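Local coordinates for protein uroporphyrinogen III synthase (Thermus thermophilus, PDB 1WCW) that probably catalyses the closure of the linear tetrapyrrole hydroxymethylbilane to uroporphyrinogen III, a step on the route to haem and related tetrapyrroles, at residues 69-74 against 103-108; 221-226 against 239-244; 50-55 against 157-162; 95-100 against 121-126; 193-198 against 227-232. All coordinates share one frame; numbering follows the deposited sequence.

Interaction 1: residues 69-74 against 103-108; sequences VGVRDL and RALKEA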
# COMPACT_ATOMS: atom_id res chain seq x y z
N VAL A 69 5.17 7.25 -4.75
CA VAL A 69 4.88 8.51 -4.09
C VAL A 69 6.04 8.90 -3.17
O VAL A 69 6.47 10.05 -3.13
CB VAL A 69 3.57 8.44 -3.24
CG1 VAL A 69 3.37 9.72 -2.44
CG2 VAL A 69 2.40 8.24 -4.20
N GLY A 70 6.56 7.93 -2.44
CA GLY A 70 7.65 8.21 -1.52
C GLY A 70 8.93 8.64 -2.21
O GLY A 70 9.63 9.55 -1.71
N VAL A 71 9.26 8.01 -3.31
CA VAL A 71 10.44 8.40 -4.07
C VAL A 71 10.25 9.87 -4.52
O VAL A 71 11.16 10.72 -4.35
CB VAL A 71 10.60 7.47 -5.27
CG1 VAL A 71 11.64 8.07 -6.26
CG2 VAL A 71 11.00 6.07 -4.81
N ARG A 72 9.10 10.20 -5.10
CA ARG A 72 8.89 11.55 -5.60
C ARG A 72 8.93 12.55 -4.47
O ARG A 72 9.60 13.61 -4.60
CB ARG A 72 7.57 11.63 -6.34
CG ARG A 72 7.60 10.78 -7.59
CD ARG A 72 6.34 10.96 -8.52
NE ARG A 72 6.41 9.93 -9.55
CZ ARG A 72 5.84 8.73 -9.46
NH1 ARG A 72 6.00 7.83 -10.44
NH2 ARG A 72 5.06 8.46 -8.43
N ASP A 73 8.27 12.24 -3.35
CA ASP A 73 8.28 13.16 -2.22
C ASP A 73 9.70 13.39 -1.68
O ASP A 73 10.04 14.54 -1.29
CB ASP A 73 7.39 12.69 -1.07
CG ASP A 73 5.92 12.80 -1.34
OD1 ASP A 73 5.20 12.28 -0.47
OD2 ASP A 73 5.49 13.40 -2.37
N LEU A 74 10.52 12.35 -1.57
CA LEU A 74 11.84 12.53 -1.09
C LEU A 74 12.68 13.40 -2.00
O LEU A 74 13.46 14.24 -1.51
CB LEU A 74 12.48 11.13 -0.90
CG LEU A 74 13.87 11.10 -0.35
CD1 LEU A 74 13.95 11.74 1.00
CD2 LEU A 74 14.33 9.61 -0.23
N ARG A 103 9.15 2.47 -11.09
CA ARG A 103 8.90 3.43 -12.14
C ARG A 103 9.31 4.83 -11.71
O ARG A 103 9.87 5.60 -12.51
CB ARG A 103 7.42 3.39 -12.45
CG ARG A 103 6.90 2.11 -13.06
CD ARG A 103 5.36 2.03 -12.95
NE ARG A 103 4.91 0.67 -13.27
CZ ARG A 103 3.71 0.17 -13.03
NH1 ARG A 103 2.77 0.91 -12.44
NH2 ARG A 103 3.46 -1.10 -13.38
N ALA A 104 9.03 5.20 -10.44
CA ALA A 104 9.42 6.52 -9.98
C ALA A 104 10.93 6.67 -10.02
O ALA A 104 11.43 7.70 -10.39
CB ALA A 104 8.89 6.79 -8.60
N LEU A 105 11.69 5.65 -9.63
CA LEU A 105 13.14 5.74 -9.72
C LEU A 105 13.61 5.87 -11.19
O LEU A 105 14.47 6.71 -11.47
CB LEU A 105 13.76 4.49 -9.06
CG LEU A 105 13.75 4.52 -7.50
CD1 LEU A 105 14.16 3.13 -6.97
CD2 LEU A 105 14.75 5.58 -6.97
N LYS A 106 13.02 5.08 -12.08
CA LYS A 106 13.39 5.15 -13.51
C LYS A 106 13.11 6.55 -14.06
O LYS A 106 13.93 7.12 -14.76
CB LYS A 106 12.60 4.12 -14.28
CG LYS A 106 13.06 2.72 -14.06
CD LYS A 106 14.08 2.32 -15.08
CE LYS A 106 14.42 0.83 -14.94
NZ LYS A 106 15.28 0.27 -16.06
N GLU A 107 11.95 7.12 -13.73
CA GLU A 107 11.59 8.47 -14.19
C GLU A 107 12.55 9.53 -13.65
O GLU A 107 12.73 10.58 -14.25
CB GLU A 107 10.15 8.78 -13.83
CG GLU A 107 9.14 7.98 -14.70
CD GLU A 107 7.67 8.12 -14.24
OE1 GLU A 107 6.77 7.56 -14.94
OE2 GLU A 107 7.39 8.77 -13.19
N ALA A 108 13.18 9.29 -12.50
CA ALA A 108 14.13 10.23 -11.94
C ALA A 108 15.56 10.01 -12.49
O ALA A 108 16.47 10.71 -12.10
CB ALA A 108 14.14 10.08 -10.38

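Interaction 2: residues 221-226 against 239-244; sequences VGRVTA and VDETER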
# COMPACT_ATOMS: atom_id res chain seq x y z
N VAL A 221 -8.04 -5.61 -5.44
CA VAL A 221 -7.32 -5.13 -6.64
C VAL A 221 -5.86 -5.39 -6.30
O VAL A 221 -5.29 -4.72 -5.42
CB VAL A 221 -7.49 -3.63 -6.84
CG1 VAL A 221 -6.63 -3.16 -8.07
CG2 VAL A 221 -8.93 -3.33 -7.12
N GLY A 222 -5.29 -6.41 -6.96
CA GLY A 222 -3.86 -6.73 -6.81
C GLY A 222 -3.63 -8.01 -6.02
O GLY A 222 -4.37 -8.31 -5.01
N ARG A 223 -2.65 -8.81 -6.42
CA ARG A 223 -2.29 -10.00 -5.71
C ARG A 223 -1.79 -9.71 -4.28
O ARG A 223 -2.00 -10.54 -3.36
CB ARG A 223 -1.19 -10.78 -6.52
CG ARG A 223 -1.27 -12.28 -6.45
CD ARG A 223 -2.58 -12.75 -7.08
NE ARG A 223 -3.34 -13.54 -6.12
CZ ARG A 223 -4.44 -14.20 -6.41
NH1 ARG A 223 -5.07 -14.89 -5.48
NH2 ARG A 223 -4.91 -14.17 -7.66
N VAL A 224 -1.11 -8.61 -4.11
CA VAL A 224 -0.60 -8.29 -2.78
C VAL A 224 -1.76 -7.95 -1.82
O VAL A 224 -1.80 -8.37 -0.66
CB VAL A 224 0.41 -7.09 -2.82
CG1 VAL A 224 0.84 -6.77 -1.42
CG2 VAL A 224 1.69 -7.51 -3.66
N THR A 225 -2.78 -7.25 -2.33
CA THR A 225 -4.00 -6.98 -1.53
C THR A 225 -4.72 -8.33 -1.24
O THR A 225 -5.12 -8.55 -0.07
CB THR A 225 -4.92 -6.12 -2.35
OG1 THR A 225 -4.24 -4.90 -2.64
CG2 THR A 225 -6.21 -5.73 -1.50
N ALA A 226 -4.82 -9.26 -2.19
CA ALA A 226 -5.45 -10.50 -1.92
C ALA A 226 -4.67 -11.28 -0.89
O ALA A 226 -5.29 -11.93 -0.02
CB ALA A 226 -5.50 -11.31 -3.23
N VAL A 239 -10.35 -11.41 -7.44
CA VAL A 239 -9.10 -10.67 -7.45
C VAL A 239 -8.86 -10.09 -8.84
O VAL A 239 -8.78 -10.87 -9.82
CB VAL A 239 -7.91 -11.51 -7.04
CG1 VAL A 239 -6.61 -10.69 -7.05
CG2 VAL A 239 -8.15 -12.12 -5.68
N ASP A 240 -8.72 -8.79 -8.94
CA ASP A 240 -8.46 -8.13 -10.24
C ASP A 240 -6.98 -7.75 -10.33
O ASP A 240 -6.41 -7.20 -9.41
CB ASP A 240 -9.25 -6.89 -10.37
CG ASP A 240 -9.27 -6.38 -11.77
OD1 ASP A 240 -10.11 -6.84 -12.57
OD2 ASP A 240 -8.43 -5.53 -12.03
N GLU A 241 -6.38 -7.96 -11.50
CA GLU A 241 -4.97 -7.66 -11.61
C GLU A 241 -4.67 -6.60 -12.62
O GLU A 241 -3.56 -6.58 -13.19
CB GLU A 241 -4.22 -8.92 -11.94
CG GLU A 241 -4.14 -9.80 -10.73
CD GLU A 241 -3.44 -11.08 -11.01
OE1 GLU A 241 -2.23 -11.02 -11.34
OE2 GLU A 241 -4.08 -12.14 -10.92
N THR A 242 -5.59 -5.67 -12.80
CA THR A 242 -5.41 -4.59 -13.77
C THR A 242 -5.30 -3.22 -13.18
O THR A 242 -4.94 -2.28 -13.89
CB THR A 242 -6.59 -4.47 -14.76
OG1 THR A 242 -7.71 -3.84 -14.11
CG2 THR A 242 -6.97 -5.80 -15.34
N GLU A 243 -5.66 -3.06 -11.92
CA GLU A 243 -5.62 -1.71 -11.37
C GLU A 243 -6.71 -0.76 -12.00
O GLU A 243 -6.71 0.45 -11.70
CB GLU A 243 -4.21 -1.10 -11.56
CG GLU A 243 -3.07 -1.92 -10.92
CD GLU A 243 -1.70 -1.21 -11.00
OE1 GLU A 243 -1.22 -0.94 -12.12
OE2 GLU A 243 -1.08 -0.93 -9.94
N ARG A 244 -7.61 -1.26 -12.86
CA ARG A 244 -8.68 -0.40 -13.42
C ARG A 244 -9.96 -0.69 -12.61
O ARG A 244 -10.31 -1.87 -12.48
CB ARG A 244 -8.94 -0.72 -14.89
CG ARG A 244 -7.70 -0.46 -15.78
CD ARG A 244 -8.12 -0.30 -17.25
NE ARG A 244 -8.64 -1.58 -17.77
CZ ARG A 244 -7.88 -2.65 -17.98
NH1 ARG A 244 -8.44 -3.75 -18.43
NH2 ARG A 244 -6.58 -2.59 -17.77

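Interaction 3: residues 50-55 against 157-162; sequences RDQVRA and VLPLMP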
# COMPACT_ATOMS: atom_id res chain seq x y z
N ARG A 50 14.16 16.81 7.98
CA ARG A 50 15.35 17.41 7.32
C ARG A 50 16.65 16.72 7.72
O ARG A 50 17.61 16.60 6.94
CB ARG A 50 15.38 18.94 7.58
CG ARG A 50 15.82 19.29 8.92
CD ARG A 50 15.67 20.77 9.11
NE ARG A 50 16.65 21.57 8.40
CZ ARG A 50 17.31 22.53 9.02
NH1 ARG A 50 18.19 23.29 8.38
NH2 ARG A 50 17.12 22.69 10.33
N ASP A 51 16.72 16.29 8.98
CA ASP A 51 17.89 15.64 9.55
C ASP A 51 18.21 14.32 8.76
O ASP A 51 19.37 14.02 8.44
CB ASP A 51 17.50 15.35 11.02
CG ASP A 51 15.92 15.42 11.21
OD1 ASP A 51 15.31 16.53 11.14
OD2 ASP A 51 15.27 14.37 11.40
N GLN A 52 17.14 13.59 8.45
CA GLN A 52 17.27 12.32 7.73
C GLN A 52 17.67 12.58 6.27
O GLN A 52 18.49 11.85 5.73
CB GLN A 52 15.96 11.59 7.72
CG GLN A 52 15.31 11.40 9.13
CD GLN A 52 16.23 10.76 10.12
OE1 GLN A 52 16.70 9.63 9.94
NE2 GLN A 52 16.48 11.48 11.23
N VAL A 53 17.11 13.64 5.66
CA VAL A 53 17.45 13.96 4.27
C VAL A 53 18.90 14.40 4.18
O VAL A 53 19.63 14.02 3.25
CB VAL A 53 16.50 15.03 3.69
CG1 VAL A 53 16.84 15.13 2.17
CG2 VAL A 53 15.01 14.60 3.81
N ARG A 54 19.36 15.19 5.15
CA ARG A 54 20.78 15.62 5.16
C ARG A 54 21.73 14.41 5.27
O ARG A 54 22.77 14.35 4.60
CB ARG A 54 21.05 16.56 6.35
CG ARG A 54 20.42 17.92 6.18
CD ARG A 54 20.66 18.82 7.41
NE ARG A 54 20.32 20.21 7.12
CZ ARG A 54 20.90 20.94 6.16
NH1 ARG A 54 20.50 22.20 5.97
NH2 ARG A 54 21.88 20.45 5.41
N ALA A 55 21.32 13.45 6.11
CA ALA A 55 22.11 12.25 6.26
C ALA A 55 22.18 11.49 4.93
O ALA A 55 23.26 10.98 4.52
CB ALA A 55 21.54 11.35 7.36
N VAL A 157 20.32 1.30 9.61
CA VAL A 157 19.12 1.76 8.87
C VAL A 157 18.89 3.26 9.05
O VAL A 157 18.92 3.75 10.20
CB VAL A 157 17.87 0.99 9.28
CG1 VAL A 157 16.62 1.54 8.55
CG2 VAL A 157 18.04 -0.48 8.90
N LEU A 158 18.70 3.99 7.94
CA LEU A 158 18.40 5.44 7.96
C LEU A 158 16.96 5.52 7.44
O LEU A 158 16.72 5.39 6.26
CB LEU A 158 19.40 6.15 7.06
CG LEU A 158 19.04 7.62 6.77
CD1 LEU A 158 19.17 8.47 8.05
CD2 LEU A 158 19.97 8.11 5.72
N PRO A 159 15.97 5.68 8.32
CA PRO A 159 14.59 5.73 7.87
C PRO A 159 14.28 7.10 7.25
O PRO A 159 14.73 8.12 7.78
CB PRO A 159 13.81 5.48 9.16
CG PRO A 159 14.71 6.13 10.20
CD PRO A 159 16.09 5.82 9.80
N LEU A 160 13.45 7.11 6.22
CA LEU A 160 13.01 8.38 5.60
C LEU A 160 11.54 8.25 5.38
O LEU A 160 11.10 7.44 4.61
CB LEU A 160 13.70 8.59 4.25
CG LEU A 160 15.24 8.73 4.31
CD1 LEU A 160 15.85 8.06 3.11
CD2 LEU A 160 15.63 10.21 4.30
N MET A 161 10.74 9.07 6.08
CA MET A 161 9.28 8.97 5.98
C MET A 161 8.74 10.29 5.49
O MET A 161 8.36 11.18 6.34
CB MET A 161 8.76 8.56 7.34
CG MET A 161 7.28 8.27 7.31
SD MET A 161 6.60 7.92 8.99
CE MET A 161 7.44 6.43 9.32
N PRO A 162 8.51 10.41 4.21
CA PRO A 162 8.04 11.71 3.68
C PRO A 162 6.53 11.93 3.80
O PRO A 162 6.00 13.07 3.62
CB PRO A 162 8.50 11.68 2.22
CG PRO A 162 8.60 10.19 1.88
CD PRO A 162 9.00 9.48 3.15

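Interaction 4: residues 95-100 against 121-126; sequences LARGAK and KSLLPL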
# COMPACT_ATOMS: atom_id res chain seq x y z
N LEU A 95 17.21 -0.50 -4.56
CA LEU A 95 16.18 -1.51 -4.61
C LEU A 95 14.80 -0.93 -4.61
O LEU A 95 14.55 0.08 -3.90
CB LEU A 95 16.26 -2.41 -3.41
CG LEU A 95 17.47 -3.30 -3.33
CD1 LEU A 95 17.51 -4.01 -2.02
CD2 LEU A 95 17.50 -4.33 -4.51
N ALA A 96 13.88 -1.49 -5.38
CA ALA A 96 12.47 -1.03 -5.31
C ALA A 96 11.66 -2.22 -4.89
O ALA A 96 11.83 -3.33 -5.38
CB ALA A 96 12.06 -0.54 -6.64
N ARG A 97 10.75 -2.02 -3.94
CA ARG A 97 9.93 -3.12 -3.47
C ARG A 97 9.03 -3.65 -4.59
O ARG A 97 8.81 -4.86 -4.64
CB ARG A 97 9.06 -2.65 -2.29
CG ARG A 97 8.22 -3.77 -1.69
CD ARG A 97 7.35 -3.26 -0.52
NE ARG A 97 6.43 -2.21 -0.89
CZ ARG A 97 5.53 -1.65 -0.06
NH1 ARG A 97 5.43 -2.08 1.17
NH2 ARG A 97 4.82 -0.64 -0.52
N GLY A 98 8.56 -2.79 -5.48
CA GLY A 98 7.64 -3.23 -6.53
C GLY A 98 7.69 -2.29 -7.70
O GLY A 98 8.48 -1.34 -7.71
N ALA A 99 6.81 -2.52 -8.68
CA ALA A 99 6.76 -1.73 -9.88
C ALA A 99 6.55 -0.25 -9.75
O ALA A 99 7.14 0.49 -10.53
CB ALA A 99 5.69 -2.29 -10.82
N LYS A 100 5.73 0.18 -8.83
CA LYS A 100 5.50 1.62 -8.70
C LYS A 100 6.73 2.37 -8.21
O LYS A 100 7.08 3.43 -8.74
CB LYS A 100 4.32 1.92 -7.79
CG LYS A 100 3.00 1.48 -8.45
CD LYS A 100 1.89 1.47 -7.44
CE LYS A 100 0.57 1.06 -8.11
NZ LYS A 100 -0.62 1.14 -7.18
N LYS A 121 8.85 -9.65 1.76
CA LYS A 121 9.53 -10.92 1.64
C LYS A 121 10.20 -11.09 0.29
O LYS A 121 11.27 -11.72 0.20
CB LYS A 121 8.59 -12.08 1.90
CG LYS A 121 7.33 -12.07 1.04
CD LYS A 121 6.55 -13.41 1.09
CE LYS A 121 5.13 -13.24 0.45
NZ LYS A 121 4.35 -14.49 0.11
N SER A 122 9.66 -10.53 -0.78
CA SER A 122 10.26 -10.69 -2.09
C SER A 122 11.61 -10.00 -2.16
O SER A 122 12.40 -10.27 -3.09
CB SER A 122 9.37 -10.13 -3.22
OG SER A 122 9.29 -8.68 -3.14
N LEU A 123 11.88 -9.03 -1.26
CA LEU A 123 13.17 -8.33 -1.26
C LEU A 123 14.27 -9.12 -0.57
O LEU A 123 15.47 -8.80 -0.77
CB LEU A 123 13.07 -6.97 -0.57
CG LEU A 123 12.26 -5.96 -1.38
CD1 LEU A 123 12.08 -4.72 -0.55
CD2 LEU A 123 12.92 -5.59 -2.74
N LEU A 124 13.94 -10.11 0.27
CA LEU A 124 15.03 -10.85 0.94
C LEU A 124 16.23 -11.31 0.06
O LEU A 124 17.40 -11.06 0.41
CB LEU A 124 14.44 -12.01 1.72
CG LEU A 124 13.43 -11.54 2.77
CD1 LEU A 124 12.75 -12.82 3.34
CD2 LEU A 124 14.06 -10.68 3.87
N PRO A 125 15.99 -11.99 -1.09
CA PRO A 125 17.13 -12.43 -1.95
C PRO A 125 17.83 -11.33 -2.66
O PRO A 125 18.92 -11.51 -3.27
CB PRO A 125 16.48 -13.43 -2.89
CG PRO A 125 15.05 -12.89 -3.05
CD PRO A 125 14.69 -12.47 -1.62
N LEU A 126 17.24 -10.13 -2.60
CA LEU A 126 17.81 -8.97 -3.26
C LEU A 126 18.52 -8.09 -2.25
O LEU A 126 19.05 -7.04 -2.69
CB LEU A 126 16.66 -8.17 -3.94
CG LEU A 126 15.72 -8.98 -4.81
CD1 LEU A 126 14.68 -7.98 -5.44
CD2 LEU A 126 16.45 -9.69 -5.97

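Interaction 5: residues 193-198 against 227-232; sequences IQVEFL and DALREW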
# COMPACT_ATOMS: atom_id res chain seq x y z
N ILE A 193 -2.59 -2.22 2.56
CA ILE A 193 -2.68 -1.49 3.81
C ILE A 193 -4.15 -1.26 4.26
O ILE A 193 -4.42 -1.15 5.45
CB ILE A 193 -1.89 -0.15 3.69
CG1 ILE A 193 -1.50 0.34 5.09
CG2 ILE A 193 -2.71 0.87 2.92
CD1 ILE A 193 -0.51 1.59 5.02
N GLN A 194 -5.10 -1.22 3.35
CA GLN A 194 -6.50 -1.03 3.76
C GLN A 194 -7.00 -2.30 4.48
O GLN A 194 -7.77 -2.19 5.42
CB GLN A 194 -7.37 -0.82 2.52
CG GLN A 194 -7.08 0.56 1.95
CD GLN A 194 -7.35 0.73 0.50
OE1 GLN A 194 -7.96 -0.11 -0.10
NE2 GLN A 194 -6.91 1.84 -0.06
N VAL A 195 -6.56 -3.48 4.03
CA VAL A 195 -6.92 -4.73 4.71
C VAL A 195 -6.30 -4.68 6.09
O VAL A 195 -6.99 -5.02 7.06
CB VAL A 195 -6.32 -5.95 3.92
CG1 VAL A 195 -6.66 -7.25 4.67
CG2 VAL A 195 -6.90 -6.01 2.51
N GLU A 196 -5.03 -4.29 6.21
CA GLU A 196 -4.35 -4.29 7.49
C GLU A 196 -5.01 -3.32 8.43
O GLU A 196 -5.29 -3.66 9.60
CB GLU A 196 -2.86 -3.93 7.31
CG GLU A 196 -2.04 -4.80 6.35
CD GLU A 196 -1.94 -6.26 6.71
OE1 GLU A 196 -1.50 -7.04 5.81
OE2 GLU A 196 -2.27 -6.68 7.84
N PHE A 197 -5.38 -2.12 7.97
CA PHE A 197 -6.02 -1.16 8.86
C PHE A 197 -7.37 -1.63 9.33
O PHE A 197 -7.73 -1.45 10.50
CB PHE A 197 -6.18 0.20 8.17
CG PHE A 197 -4.89 1.01 8.02
CD1 PHE A 197 -4.83 2.01 7.05
CD2 PHE A 197 -3.82 0.85 8.81
CE1 PHE A 197 -3.68 2.83 6.91
CE2 PHE A 197 -2.67 1.72 8.64
CZ PHE A 197 -2.64 2.68 7.70
N LEU A 198 -8.19 -2.22 8.42
CA LEU A 198 -9.49 -2.72 8.87
C LEU A 198 -9.34 -3.77 9.93
O LEU A 198 -10.02 -3.68 10.98
CB LEU A 198 -10.21 -3.25 7.62
CG LEU A 198 -11.55 -3.88 7.94
CD1 LEU A 198 -12.54 -2.88 8.58
CD2 LEU A 198 -12.18 -4.41 6.65
N ASP A 227 -3.34 -11.26 -0.93
CA ASP A 227 -2.56 -11.99 0.04
C ASP A 227 -2.71 -11.39 1.41
O ASP A 227 -2.69 -12.15 2.39
CB ASP A 227 -1.07 -12.10 -0.40
CG ASP A 227 -0.85 -13.11 -1.55
OD1 ASP A 227 0.19 -13.03 -2.24
OD2 ASP A 227 -1.70 -14.00 -1.75
N ALA A 228 -2.94 -10.10 1.56
CA ALA A 228 -3.17 -9.53 2.85
C ALA A 228 -4.48 -10.08 3.44
O ALA A 228 -4.54 -10.37 4.66
CB ALA A 228 -3.21 -8.02 2.77
N LEU A 229 -5.52 -10.18 2.64
CA LEU A 229 -6.75 -10.79 3.13
C LEU A 229 -6.52 -12.21 3.58
O LEU A 229 -7.01 -12.66 4.64
CB LEU A 229 -7.80 -10.73 2.01
CG LEU A 229 -8.45 -9.34 1.88
CD1 LEU A 229 -9.15 -9.22 0.55
CD2 LEU A 229 -9.49 -9.09 3.01
N ARG A 230 -5.79 -12.96 2.75
CA ARG A 230 -5.56 -14.38 3.08
C ARG A 230 -4.79 -14.53 4.39
O ARG A 230 -5.07 -15.46 5.15
CB ARG A 230 -4.81 -15.10 1.93
CG ARG A 230 -5.68 -15.25 0.66
CD ARG A 230 -4.84 -15.57 -0.60
NE ARG A 230 -3.84 -16.60 -0.48
CZ ARG A 230 -3.96 -17.83 -1.01
NH1 ARG A 230 -2.97 -18.71 -0.90
NH2 ARG A 230 -5.07 -18.18 -1.62
N GLU A 231 -3.86 -13.65 4.67
CA GLU A 231 -3.09 -13.73 5.93
C GLU A 231 -4.01 -13.49 7.13
O GLU A 231 -3.68 -13.93 8.24
CB GLU A 231 -1.98 -12.69 5.93
CG GLU A 231 -0.88 -12.85 4.86
CD GLU A 231 0.07 -11.65 4.88
OE1 GLU A 231 0.56 -11.31 5.98
OE2 GLU A 231 0.32 -11.03 3.81
N TRP A 232 -5.14 -12.80 6.96
CA TRP A 232 -6.09 -12.62 8.05
C TRP A 232 -7.16 -13.69 8.02
O TRP A 232 -8.12 -13.58 8.76
CB TRP A 232 -6.72 -11.22 8.02
CG TRP A 232 -5.79 -10.17 8.52
CD1 TRP A 232 -4.93 -9.33 7.79
CD2 TRP A 232 -5.59 -9.79 9.90
NE1 TRP A 232 -4.26 -8.49 8.61
CE2 TRP A 232 -4.63 -8.74 9.91
CE3 TRP A 232 -6.13 -10.22 11.12
CZ2 TRP A 232 -4.21 -8.10 11.09
CZ3 TRP A 232 -5.72 -9.57 12.30
CH2 TRP A 232 -4.76 -8.53 12.28
O HOH W 1 -2.02 -9.64 5.99

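Interaction 1: residues 69-74 against 103-108
V71 and A104 form the apolar heart of this helix pair, their CB atoms 3.8 Å apart where the two backbones come nearest. The valine uses both branches: its first torsion turns CG1 toward A104 CB and to 4.0 Å from L105 CD2, while CG2 approaches L105 CG. L105 lies crosswise to the valine, and both side chains continue inward onto A65 of strand 62-65. Helices 68-80 and 99-107 thus run side by side on the mixed six-stranded sheet of one of the two alpha/beta domains, their short axes 8.9 Å apart at closest and 36° from parallel, in the same sense. The polar part lies on the exposed side. R72 reaches across the groove, extended from CG to NE, and its guanidinium lies with one face over the A104 methyl, 3.6 Å from NH1 to CB. The edge of the same group serves E107: R72 NH1 donates to E107 OE2 at 3.2 Å in a nearly straight salt-bridge bond (169°). That oxygen lies close to the guanidinium plane, yet the donor comes from above the carboxylate plane, the two flat groups being turned 50° apart.

Interaction 2: residues 221-226 against 239-244
This contact closes a beta-alpha-beta unit, in which strand 217-221 leads through helix 223-231 to strand 238-240, an edge strand of the parallel five-stranded sheet. V221 and D240 pair as parallel neighbours, their CA atoms 4.8 Å apart. Just beyond, G222 N donates to D240 O at 2.8 Å. G222 occupies the N-cap position, at backbone angles where a side chain would jam against the preceding carbonyl. V221 sends CG1 to within 3.7 Å of E243 CA, in the turn after the strand.

V239 fills the angle between strand and helix with both methyls: CG2 meets A226 CB at 3.7 Å, and CG1 lies against one face of the R223 guanidinium. An alanine here would lose both methyls, and is likely to open a gap beside A226 and remove the support the arginine has on that face. At the guanidinium edge E241 OE2 makes a long salt bridge, 3.9 Å from R223 NH2, with the carboxylate plane nearly perpendicular to the guanidinium.

The D240 carboxylate shapes the following turn. OD1 is held by S247 and Y238, while OD2 accepts from T242 N in an Asx turn and, through its syn lone pair, from T242 OG1, the D240 OD2 to T242 OG1 distance being 2.8 Å.

Interaction 3: residues 50-55 against 157-162
Q52, facing the strand, does most of the work for helix 50-57. Bent at chi2 (-54°), its chain folds over the P159 carbonyl, with Q52 CG 3.6 Å from P159 O, and runs alongside L158, the two pointing opposite ways. Q52 OE1 touches L158 CD1 at 3.3 Å and also lies near the proline ring atoms CG and CD. It stands 3.3 Å from P159 O as well; both are acceptors, so this is proximity without a bond. The amide's other end is steadied within the helix, where Q52 NE2 donates in its own plane to the anti lone pair of D51 OD2 at 3.1 Å, almost straight (175°). The glutamine's inner part, Q52 CB, rests 3.7 Å from L160 CD2, a methyl that also touches the Q52 carbonyl group. V53 points away from the strand and only brushes this methyl, V53 CG2 being 4.5 Å from L160 CD2. One turn further on from Q52, A55 CB packs on both L158 methyls, CD1 at 3.8 Å. The axes of segments 50-55 and 157-160 cross at -128°, the helix packing on strand 155-167, which lies between strands 39-43 and 132-137 in the mixed sheet; helix 68-80 comes in beside it, L74 touching both V53 and L160.

Interaction 4: residues 95-100 against 121-126
L123 and L95 carry the tight part of this contact, L95 against L126, each pressing on backbone as much as on side chain. L123 spreads its methyls over the end of strand 93-96: CD2 lies 3.6 Å from A96 O and 3.9 Å from R97 CA, while CD1 sits by R97 CB and CG. Further back along the strand, L95 CD1 comes to 3.5 Å from L126 O; its other methyl, CD2, lies by the same oxygen and 4.0 Å from L126 CB. Both methyls of L95 thus straddle the carbonyl end of the short 3-10 turn 124-126.

The looser side begins at S122. Its OG is 4.1 Å from R97 O, too far to bond, and is instead held by T119 O and D117 N. R97 lends only its stem to the packing: CG stands anti to the backbone N (chi1 -177°), where it meets L123 CD1, and a bend at chi3 takes the guanidinium away from the leucine. There NH1 bonds to the Y139 hydroxyl and to a bound glycerol, which probably comes from the crystallisation liquor though it may mark a pocket.

The contact sits where strand 93-96 gives way to helix 99-107, with G98 at the N-cap. Helix 120-123 covers this corner of the mixed sheet, between strand 114-115, whose A114 touches both L95 and L126, and helix 144-152, whose L146 meets L123.

Interaction 5: residues 193-198 against 227-232
V195 fills the groove between two helices, its CG2 3.7 Å from L229 CG and its CB 3.9 Å from A228 CB. The other methyl, CG1, fits against L229 CD2 and reaches W232 CD1 obliquely at 4.1 Å. Outward from this core lies E196, whose chain bends at chi2 (-61°) and brings the carboxylate to A228 and W232. Its OE1 rests 3.6 Å from A228 CB and accepts from a water at 2.7 Å; the same water donates to A228 O, bridging side chain and backbone. E196 OE2 takes the indole N-H of W232, 2.8 Å from NE1, in the ring plane and nearly straight (173°), although it is met from above the carboxylate plane. A phenylalanine in place of W232 would have no N-H to offer, and would probably leave E196 OE2 without this mate and its carboxylate freer to turn. Helices 192-201 and 223-231 run in the same sense, their short axes 26° apart, over strand 186-189 of the parallel sheet, where F189 meets V195 and L229; F199, further along helix 192-201, stacks on the W232 ring.

Interactions 1 and 5 are the buried helix pairs, one on each sheet and on opposite sides of the chain's centre: both set a valine against alanine and leucine, but the polar rim is a salt bridge in interaction 1 and an indole-carboxylate bond with a water bridge in interaction 5. Interactions 2 and 5 share helix 223-231, touching through T225 and V195. Interactions 1 and 4 share helix 99-107, and interaction 1 meets interaction 3 through L74 and D73. Interactions 2, 3 and 4 are partly buried: 4 is leucine on backbone, 3 adds a glutamine amide, and 2 adds strand pairing and a long salt bridge. A long, weak ion pair between K100 and E243 links interactions 4 and 2 across the two domains.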